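Local coordinates for protein heme oxygenase (Chlamydomonas reinhardtii, PDB 4RAJ) that probably catalyses the oxygen-dependent cleavage of heme to biliverdin, as other heme oxygenases do, at residues 117-122 / 225-230. Numbering follows the deposited sequence.
Sequences TKSQAL and IKAFPL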
loop_
_atom_site.group_PDB
_atom_site.type_symbol
_atom_site.label_atom_id
_atom_site.label_comp_id
_atom_site.label_asym_id
_atom_site.label_seq_id
_atom_site.Cartn_x
_atom_site.Cartn_y
_atom_site.Cartn_z
ATOM N N THR A 117 -2.604 12.779 15.142
ATOM C CA THR A 117 -3.975 12.349 14.894
ATOM C C THR A 117 -4.143 11.940 13.439
ATOM O O THR A 117 -3.524 12.518 12.547
ATOM C CB THR A 117 -4.999 13.460 15.227
ATOM O OG1 THR A 117 -4.763 14.593 14.381
ATOM C CG2 THR A 117 -4.870 13.887 16.666
ATOM N N LYS A 118 -4.992 10.955 13.192
ATOM C CA LYS A 118 -5.252 10.538 11.823
ATOM C C LYS A 118 -6.022 11.620 11.085
ATOM O O LYS A 118 -6.972 12.182 11.632
ATOM C CB LYS A 118 -6.039 9.232 11.802
ATOM C CG LYS A 118 -5.356 8.104 12.561
ATOM C CD LYS A 118 -6.084 6.783 12.332
ATOM C CE LYS A 118 -5.446 5.670 13.135
ATOM N NZ LYS A 118 -6.161 4.386 12.957
ATOM N N SER A 119 -5.625 11.900 9.849
ATOM C CA SER A 119 -6.387 12.808 8.996
ATOM C C SER A 119 -7.763 12.229 8.690
ATOM O O SER A 119 -7.981 11.025 8.815
ATOM C CB SER A 119 -5.642 13.080 7.685
ATOM O OG SER A 119 -5.541 11.902 6.898
ATOM N N GLN A 120 -8.691 13.080 8.269
ATOM C CA GLN A 120 -9.998 12.581 7.862
ATOM C C GLN A 120 -9.813 11.682 6.638
ATOM O O GLN A 120 -10.488 10.658 6.499
ATOM C CB GLN A 120 -10.965 13.724 7.553
ATOM C CG GLN A 120 -12.391 13.243 7.367
ATOM C CD GLN A 120 -12.931 12.534 8.599
ATOM O OE1 GLN A 120 -12.835 13.044 9.720
ATOM N NE2 GLN A 120 -13.483 11.340 8.401
ATOM N N ALA A 121 -8.877 12.057 5.767
ATOM C CA ALA A 121 -8.609 11.277 4.559
ATOM C C ALA A 121 -8.214 9.839 4.901
ATOM O O ALA A 121 -8.666 8.884 4.262
ATOM C CB ALA A 121 -7.520 11.941 3.728
ATOM N N LEU A 122 -7.366 9.687 5.911
ATOM C CA LEU A 122 -6.939 8.352 6.333
ATOM C C LEU A 122 -8.107 7.586 6.950
ATOM O O LEU A 122 -8.319 6.415 6.654
ATOM C CB LEU A 122 -5.786 8.454 7.333
ATOM C CG LEU A 122 -5.362 7.127 7.995
ATOM C CD1 LEU A 122 -4.949 6.098 6.949
ATOM C CD2 LEU A 122 -4.226 7.342 8.978
ATOM N N ILE A 225 -1.814 11.778 1.385
ATOM C CA ILE A 225 -0.568 12.509 1.174
ATOM C C ILE A 225 -0.752 14.023 1.319
ATOM O O ILE A 225 0.041 14.706 1.974
ATOM C CB ILE A 225 0.008 12.189 -0.211
ATOM C CG1 ILE A 225 0.481 10.735 -0.247
ATOM C CG2 ILE A 225 1.181 13.097 -0.529
ATOM C CD1 ILE A 225 0.694 10.207 -1.636
ATOM N N LYS A 226 -1.814 14.549 0.722
ATOM C CA LYS A 226 -2.029 15.995 0.742
ATOM C C LYS A 226 -2.421 16.492 2.126
ATOM O O LYS A 226 -2.143 17.636 2.481
ATOM C CB LYS A 226 -3.091 16.387 -0.288
ATOM C CG LYS A 226 -2.533 16.395 -1.695
ATOM C CD LYS A 226 -3.527 16.940 -2.700
ATOM C CE LYS A 226 -4.694 15.988 -2.869
ATOM N NZ LYS A 226 -5.459 16.288 -4.115
ATOM N N ALA A 227 -3.041 15.625 2.916
ATOM C CA ALA A 227 -3.501 16.008 4.249
ATOM C C ALA A 227 -2.363 16.009 5.270
ATOM O O ALA A 227 -2.529 16.490 6.389
ATOM C CB ALA A 227 -4.625 15.074 4.710
ATOM N N PHE A 228 -1.209 15.472 4.886
ATOM C CA PHE A 228 -0.086 15.349 5.810
ATOM C C PHE A 228 0.540 16.717 6.039
ATOM O O PHE A 228 0.847 17.431 5.083
ATOM C CB PHE A 228 0.975 14.362 5.286
ATOM C CG PHE A 228 2.160 14.186 6.223
ATOM C CD1 PHE A 228 2.054 13.389 7.361
ATOM C CD2 PHE A 228 3.371 14.816 5.968
ATOM C CE1 PHE A 228 3.138 13.228 8.230
ATOM C CE2 PHE A 228 4.463 14.659 6.832
ATOM C CZ PHE A 228 4.344 13.862 7.961
ATOM N N PRO A 229 0.706 17.096 7.316
ATOM C CA PRO A 229 1.219 18.421 7.687
ATOM C C PRO A 229 2.733 18.557 7.509
ATOM O O PRO A 229 3.501 18.202 8.405
ATOM C CB PRO A 229 0.830 18.541 9.163
ATOM C CG PRO A 229 0.806 17.124 9.658
ATOM C CD PRO A 229 0.326 16.293 8.495
ATOM N N LEU A 230 3.145 19.082 6.362
ATOM C CA LEU A 230 4.557 19.311 6.083
ATOM C C LEU A 230 5.006 20.711 6.489
ATOM O O LEU A 230 4.523 21.699 5.942
ATOM C CB LEU A 230 4.845 19.093 4.597
ATOM C CG LEU A 230 5.529 17.770 4.276
ATOM C CD1 LEU A 230 5.754 17.666 2.790
ATOM C CD2 LEU A 230 6.849 17.679 5.025
#
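Ser-119 and Ala-227 bring the two segments together where one helix starts, near the end of another. The CA atoms of Ser-119 and Ala-227 are the nearest pair across the contact, 6.4 Å apart. Residues 117-119 are an extended lead-in, and the helix takes over at Gln-120. Residues 225 and 226 belong to the closing turn of a helix, and the chain is extended from Phe-228. Phe-228 N still bonds back to Ile-225 O, at 3.3 Å.

The contact is small, 78 Å² in all, and made by van der Waals touches. The methyl group of Ala-227 points at the start of the other helix. Ala-227 CB lies 3.7 Å from Ser-119 CB and 4.0 Å from Ser-119 OG. Ala-121 CB also points across and reaches Ala-227 CB at 4.4 Å, a looser approach. The one methyl therefore sits against both Ser-119 and Ala-121.

Ser-119 has a second task as the N-cap of its helix. With chi1 at 66°, OG is placed between the backbone N and the carbonyl carbon and turns back over the first turn. There Ser-119 OG accepts from Leu-122 N at 3.0 Å, with an N-H...O angle of 154°. The hydroxyl is thus tied to its own helix. CB makes the closer approach to Ala-227, with OG only slightly farther off.

In the all-helical heme oxygenase fold, this surface contact joins the start of helix 120-135 to the end region of helix 204-227. Ala-121 continues the packing onto Ala-223 and Ile-224, about one turn earlier in helix 204-227. Leu-122 is buried against Ile-224 and against Tyr-62 and Val-63 of helix 50-76. Ile-225, which helps line the pocket holding a polyether molecule, starts away from residues 117-122 and packs on Val-39 and Arg-42 of helix 29-47.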